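Local coordinates for protein antistasin (Haementeria officinalis, PDB 1SKZ) that potently inhibits the serine protease factor Xa of blood coagulation and is a highly disulfide-bonded protein of two antistasin-like repeats, at residues I86-T91 / E104-R109; S44-E49 / G95-K100. All coordinates share one frame; numbering follows the deposited sequence.

In the fold
Contact 1 lies wholly within the second antistasin-like repeat and closes the loop bearing its reactive bond, Arg89-Lys90, against 104-109. Contact 2 joins that repeat to the first one, with the turn 44-49 set against strand 96-98. Their centres are 14 Å apart, and their segments alternate along the chain. Segment 95-100 is shared ground: Arg109 N lies 2.8 Å from Gly95 O, a probable hydrogen bond, and Glu107 OE1 makes a salt bridge of 2.9 Å to Lys97 NZ. From the same segment, the Leu96 side chain comes near that of Lys90, about 5 Å between nearest side-chain atoms. Residues 97-100 belong to a predicted heparin-binding site.

Contact 1: residues I86-T91 / E104-R109; sequences INCRKT and EYCECR
Cys88 and Cys106 tie the two segments together covalently, SG to SG at 2.0 Å, and the tight part of the contact is built round this disulfide. Both sulfurs stand anti to their own backbone N (chi1 -173° at Cys88, -160° at Cys106), which turns each toward the opposite segment, where they bond. Beside the bridge, Ile86 reaches over the backbone of the other segment: its CD1 methyl rests 3.9 Å from Tyr105 CA, while CG2 meets Glu104 O at 3.6 Å. Cys106 is the centre of an inverse gamma turn, where the chain leaving strand 104-105 turns a corner, and its carbonyl is presented to Lys90. The disulfide joins the residue just before the reactive bond Arg89-Lys90 to 104-109. The looser side starts at that bond. Lys90 is extended beyond CG, CD passing 3.9 Å from Cys106 SG, and NZ donates a hydrogen bond to Cys106 O, 3.0 Å away, from above the carbonyl plane (39° out of it). A water that accepts from both Lys90 NZ and Cys108 N adds a further, indirect link. Farther along, Cys108 SG, in disulfide linkage with Cys92, merely touches Thr91 O at 3.5 Å. The Arg89 CB is directed away from 104-109, and its guanidinium turns back so that NH1 donates to Cys88 O.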
loop_
_atom_site.group_PDB
_atom_site.type_symbol
_atom_site.label_atom_id
_atom_site.label_comp_id
_atom_site.label_asym_id
_atom_site.label_seq_id
_atom_site.Cartn_x
_atom_site.Cartn_y
_atom_site.Cartn_z
ATOM N N ILE A 86 -6.909 -26.336 1.166
ATOM C CA ILE A 86 -7.343 -25.868 -0.141
ATOM C C ILE A 86 -7.266 -26.969 -1.204
ATOM O O ILE A 86 -7.547 -26.709 -2.372
ATOM C CB ILE A 86 -6.499 -24.619 -0.579
ATOM C CG1 ILE A 86 -5.029 -24.992 -0.761
ATOM C CG2 ILE A 86 -6.611 -23.520 0.497
ATOM C CD1 ILE A 86 -4.225 -23.971 -1.593
ATOM N N ASN A 87 -6.952 -28.203 -0.781
ATOM C CA ASN A 87 -6.778 -29.376 -1.667
ATOM C C ASN A 87 -6.209 -29.017 -3.005
ATOM O O ASN A 87 -6.884 -29.138 -4.015
ATOM C CB ASN A 87 -8.091 -30.122 -1.889
ATOM C CG ASN A 87 -7.893 -31.517 -2.542
ATOM O OD1 ASN A 87 -6.851 -32.194 -2.393
ATOM N ND2 ASN A 87 -8.921 -31.949 -3.258
ATOM N N CYS A 88 -4.942 -28.636 -3.010
ATOM C CA CYS A 88 -4.311 -28.114 -4.192
ATOM C C CYS A 88 -3.075 -28.962 -4.434
ATOM O O CYS A 88 -2.210 -29.064 -3.559
ATOM C CB CYS A 88 -3.897 -26.655 -3.959
ATOM S SG CYS A 88 -3.293 -25.866 -5.471
ATOM N N ARG A 89 -2.974 -29.539 -5.628
ATOM C CA ARG A 89 -1.817 -30.339 -5.986
ATOM C C ARG A 89 -1.057 -29.767 -7.180
ATOM O O ARG A 89 -0.207 -30.455 -7.785
ATOM C CB ARG A 89 -2.254 -31.786 -6.234
ATOM C CG ARG A 89 -2.760 -32.487 -4.956
ATOM C CD ARG A 89 -1.761 -32.369 -3.792
ATOM N NE ARG A 89 -2.248 -33.008 -2.561
ATOM C CZ ARG A 89 -2.741 -32.356 -1.509
ATOM N NH1 ARG A 89 -2.783 -31.025 -1.527
ATOM N NH2 ARG A 89 -3.134 -33.032 -0.416
ATOM N N LYS A 90 -1.176 -28.450 -7.354
ATOM C CA LYS A 90 -0.379 -27.753 -8.376
ATOM C C LYS A 90 1.054 -27.518 -7.986
ATOM O O LYS A 90 1.366 -27.109 -6.866
ATOM C CB LYS A 90 -0.984 -26.396 -8.752
ATOM C CG LYS A 90 -2.378 -26.507 -9.347
ATOM C CD LYS A 90 -2.973 -25.174 -9.687
ATOM C CE LYS A 90 -4.280 -25.460 -10.349
ATOM N NZ LYS A 90 -4.947 -24.231 -10.752
ATOM N N THR A 91 1.899 -27.592 -9.002
ATOM C CA THR A 91 3.273 -27.164 -8.896
ATOM C C THR A 91 3.385 -25.825 -9.638
ATOM O O THR A 91 2.831 -25.622 -10.731
ATOM C CB THR A 91 4.221 -28.248 -9.514
ATOM O OG1 THR A 91 4.019 -29.500 -8.823
ATOM C CG2 THR A 91 5.701 -27.825 -9.407
ATOM N N GLU A 104 -3.663 -18.302 0.714
ATOM C CA GLU A 104 -3.368 -19.048 -0.516
ATOM C C GLU A 104 -4.572 -19.771 -1.045
ATOM O O GLU A 104 -5.420 -20.264 -0.270
ATOM C CB GLU A 104 -2.234 -20.060 -0.305
ATOM C CG GLU A 104 -0.923 -19.384 0.002
ATOM C CD GLU A 104 0.234 -20.350 0.009
ATOM O OE1 GLU A 104 0.063 -21.453 0.574
ATOM O OE2 GLU A 104 1.303 -19.994 -0.545
ATOM N N TYR A 105 -4.676 -19.796 -2.371
ATOM C CA TYR A 105 -5.653 -20.649 -3.019
ATOM C C TYR A 105 -5.046 -21.247 -4.265
ATOM O O TYR A 105 -3.883 -21.003 -4.567
ATOM C CB TYR A 105 -6.955 -19.880 -3.322
ATOM C CG TYR A 105 -6.815 -18.685 -4.278
ATOM C CD1 TYR A 105 -6.333 -17.461 -3.820
ATOM C CD2 TYR A 105 -7.219 -18.783 -5.617
ATOM C CE1 TYR A 105 -6.252 -16.359 -4.668
ATOM C CE2 TYR A 105 -7.138 -17.701 -6.452
ATOM C CZ TYR A 105 -6.660 -16.495 -5.975
ATOM O OH TYR A 105 -6.612 -15.411 -6.818
ATOM N N CYS A 106 -5.764 -22.210 -4.831
ATOM C CA CYS A 106 -5.189 -23.119 -5.818
ATOM C C CYS A 106 -5.102 -22.554 -7.239
ATOM O O CYS A 106 -5.761 -23.047 -8.167
ATOM C CB CYS A 106 -5.970 -24.423 -5.795
ATOM S SG CYS A 106 -5.052 -25.799 -6.504
ATOM N N GLU A 107 -4.235 -21.549 -7.388
ATOM C CA GLU A 107 -3.870 -20.938 -8.669
ATOM C C GLU A 107 -2.422 -20.453 -8.577
ATOM O O GLU A 107 -1.970 -20.001 -7.526
ATOM C CB GLU A 107 -4.786 -19.757 -9.026
ATOM C CG GLU A 107 -6.103 -20.184 -9.613
ATOM C CD GLU A 107 -7.068 -19.022 -9.814
ATOM O OE1 GLU A 107 -6.609 -17.971 -10.329
ATOM O OE2 GLU A 107 -8.296 -19.158 -9.513
ATOM N N CYS A 108 -1.643 -20.741 -9.616
ATOM C CA CYS A 108 -0.243 -20.352 -9.619
ATOM C C CYS A 108 -0.143 -18.863 -9.830
ATOM O O CYS A 108 -0.877 -18.298 -10.660
ATOM C CB CYS A 108 0.525 -21.071 -10.727
ATOM S SG CYS A 108 0.615 -22.870 -10.489
ATOM N N ARG A 109 0.799 -18.249 -9.119
ATOM C CA ARG A 109 1.105 -16.845 -9.329
ATOM C C ARG A 109 1.624 -16.699 -10.733
ATOM O O ARG A 109 2.558 -17.409 -11.134
ATOM C CB ARG A 109 2.184 -16.361 -8.349
ATOM C CG ARG A 109 1.673 -15.986 -6.984
ATOM C CD ARG A 109 2.779 -15.467 -6.113
ATOM N NE ARG A 109 2.954 -14.026 -6.232
ATOM C CZ ARG A 109 3.697 -13.296 -5.398
ATOM N NH1 ARG A 109 4.300 -13.880 -4.362
ATOM N NH2 ARG A 109 3.795 -11.973 -5.562
HETATM O O HOH W 1 -3.053 -22.161 -11.941
#

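Contact 2: residues S44-E49 / G95-K100; sequences SRYGCE and GLKRDK
Arg45 and Tyr46, the two central residues of a type I beta turn from Ser44 to Gly47, make the whole contact with the other segment. Of the two hydrogen bonds, the straighter runs from Arg98 N to Tyr46 OH, 3.0 Å long with an angle of 166° at the hydrogen, so the phenol oxygen receives a backbone N-H of strand 96-98. The other is weak: Arg45 NH1 lies 2.9 Å from Arg98 O, but the bond is bent to 121°. Packing of flat groups adds to these. The Arg45 chain bends at chi3 (80°) and lays one guanidinium face on the peptide joining Asp99 to Lys100, with Lys100 N 3.5 Å above the plane and over its centre. Through this turn the first antistasin-like repeat meets the second, and the strand it touches contributes to a predicted heparin-binding site. With an alanine replacing Arg45, the Asp99-Lys100 peptide would probably be left uncovered on that side and Arg98 O without its weak donor. Apolar contacts come from Arg98, whose extended chain crosses the tyrosine with CG 3.6 Å from Tyr46 CE1; its guanidinium plane is steeply inclined to the ring, and its NH1 bonds to Gly102 O. Tyr46 also makes a cation-pi contact with Arg109. Just past the turn, Cys48 N donates to Ser44 OG at 3.2 Å.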
loop_
_atom_site.group_PDB
_atom_site.type_symbol
_atom_site.label_atom_id
_atom_site.label_comp_id
_atom_site.label_asym_id
_atom_site.label_seq_id
_atom_site.Cartn_x
_atom_site.Cartn_y
_atom_site.Cartn_z
ATOM N N SER A 44 0.334 -4.756 1.550
ATOM C CA SER A 44 -0.069 -5.551 0.395
ATOM C C SER A 44 -0.605 -6.911 0.842
ATOM O O SER A 44 -0.363 -7.367 1.975
ATOM C CB SER A 44 1.114 -5.744 -0.566
ATOM O OG SER A 44 2.157 -6.451 0.072
ATOM N N ARG A 45 -1.411 -7.521 -0.020
ATOM C CA ARG A 45 -2.014 -8.822 0.302
ATOM C C ARG A 45 -0.929 -9.908 0.430
ATOM O O ARG A 45 -1.216 -11.004 0.936
ATOM C CB ARG A 45 -3.019 -9.243 -0.764
ATOM C CG ARG A 45 -2.443 -9.377 -2.171
ATOM C CD ARG A 45 -3.368 -10.225 -2.989
ATOM N NE ARG A 45 -4.524 -9.483 -3.493
ATOM C CZ ARG A 45 -5.646 -10.045 -3.921
ATOM N NH1 ARG A 45 -5.557 -11.199 -4.566
ATOM N NH2 ARG A 45 -6.692 -9.271 -4.222
ATOM N N TYR A 46 0.275 -9.634 -0.098
ATOM C CA TYR A 46 1.397 -10.564 0.086
ATOM C C TYR A 46 2.246 -10.266 1.306
ATOM O O TYR A 46 3.237 -10.935 1.513
ATOM C CB TYR A 46 2.266 -10.632 -1.169
ATOM C CG TYR A 46 1.597 -11.445 -2.292
ATOM C CD1 TYR A 46 1.505 -12.847 -2.203
ATOM C CD2 TYR A 46 0.973 -10.804 -3.380
ATOM C CE1 TYR A 46 0.802 -13.585 -3.144
ATOM C CE2 TYR A 46 0.264 -11.545 -4.340
ATOM C CZ TYR A 46 0.178 -12.943 -4.206
ATOM O OH TYR A 46 -0.551 -13.695 -5.114
ATOM N N GLY A 47 1.882 -9.246 2.087
ATOM C CA GLY A 47 2.404 -9.091 3.435
ATOM C C GLY A 47 3.413 -7.997 3.747
ATOM O O GLY A 47 3.966 -7.964 4.856
ATOM N N CYS A 48 3.622 -7.069 2.813
ATOM C CA CYS A 48 4.507 -5.918 3.035
ATOM C C CYS A 48 3.797 -4.574 3.319
ATOM O O CYS A 48 2.871 -4.175 2.605
ATOM C CB CYS A 48 5.452 -5.741 1.827
ATOM S SG CYS A 48 6.508 -7.185 1.506
ATOM N N GLU A 49 4.255 -3.889 4.366
ATOM C CA GLU A 49 3.826 -2.515 4.690
ATOM C C GLU A 49 4.199 -1.490 3.611
ATOM O O GLU A 49 5.261 -1.584 2.966
ATOM C CB GLU A 49 4.416 -2.061 6.043
ATOM C CG GLU A 49 3.684 -2.656 7.228
ATOM C CD GLU A 49 4.195 -2.184 8.573
ATOM O OE1 GLU A 49 5.358 -1.785 8.639
ATOM O OE2 GLU A 49 3.429 -2.229 9.571
ATOM N N GLY A 95 4.964 -20.068 -6.945
ATOM C CA GLY A 95 4.110 -20.409 -5.819
ATOM C C GLY A 95 2.677 -19.945 -6.021
ATOM O O GLY A 95 2.351 -19.273 -7.026
ATOM N N LEU A 96 1.835 -20.243 -5.041
ATOM C CA LEU A 96 0.395 -20.049 -5.174
ATOM C C LEU A 96 -0.051 -18.575 -4.956
ATOM O O LEU A 96 0.507 -17.829 -4.127
ATOM C CB LEU A 96 -0.354 -20.966 -4.177
ATOM C CG LEU A 96 -0.374 -22.509 -4.322
ATOM C CD1 LEU A 96 -1.023 -23.115 -3.103
ATOM C CD2 LEU A 96 -1.097 -22.954 -5.597
ATOM N N LYS A 97 -1.147 -18.209 -5.602
ATOM C CA LYS A 97 -1.719 -16.878 -5.401
ATOM C C LYS A 97 -2.245 -16.768 -3.972
ATOM O O LYS A 97 -2.770 -17.738 -3.426
ATOM C CB LYS A 97 -2.881 -16.626 -6.385
ATOM C CG LYS A 97 -2.469 -16.486 -7.851
ATOM C CD LYS A 97 -3.709 -16.179 -8.726
ATOM C CE LYS A 97 -3.360 -16.051 -10.226
ATOM N NZ LYS A 97 -4.621 -16.033 -11.066
ATOM N N ARG A 98 -2.213 -15.554 -3.427
ATOM C CA ARG A 98 -2.993 -15.210 -2.243
ATOM C C ARG A 98 -4.129 -14.262 -2.620
ATOM O O ARG A 98 -4.026 -13.481 -3.579
ATOM C CB ARG A 98 -2.105 -14.545 -1.176
ATOM C CG ARG A 98 -1.063 -15.490 -0.674
ATOM C CD ARG A 98 -0.352 -14.927 0.489
ATOM N NE ARG A 98 0.701 -15.824 0.970
ATOM C CZ ARG A 98 0.509 -16.824 1.825
ATOM N NH1 ARG A 98 -0.641 -16.979 2.468
ATOM N NH2 ARG A 98 1.526 -17.627 2.087
ATOM N N ASP A 99 -5.221 -14.364 -1.871
ATOM C CA ASP A 99 -6.353 -13.467 -2.036
ATOM C C ASP A 99 -6.199 -12.196 -1.176
ATOM O O ASP A 99 -5.180 -11.975 -0.513
ATOM C CB ASP A 99 -7.677 -14.226 -1.758
ATOM C CG ASP A 99 -7.838 -14.706 -0.290
ATOM O OD1 ASP A 99 -7.207 -14.187 0.647
ATOM O OD2 ASP A 99 -8.734 -15.544 -0.061
ATOM N N LYS A 100 -7.209 -11.343 -1.200
ATOM C CA LYS A 100 -7.130 -10.089 -0.481
ATOM C C LYS A 100 -7.046 -10.227 1.073
ATOM O O LYS A 100 -6.757 -9.252 1.792
ATOM C CB LYS A 100 -8.335 -9.244 -0.868
ATOM C CG LYS A 100 -9.664 -9.727 -0.322
ATOM C CD LYS A 100 -10.696 -8.599 -0.432
ATOM C CE LYS A 100 -12.034 -8.974 0.211
ATOM N NZ LYS A 100 -12.874 -7.751 0.421
#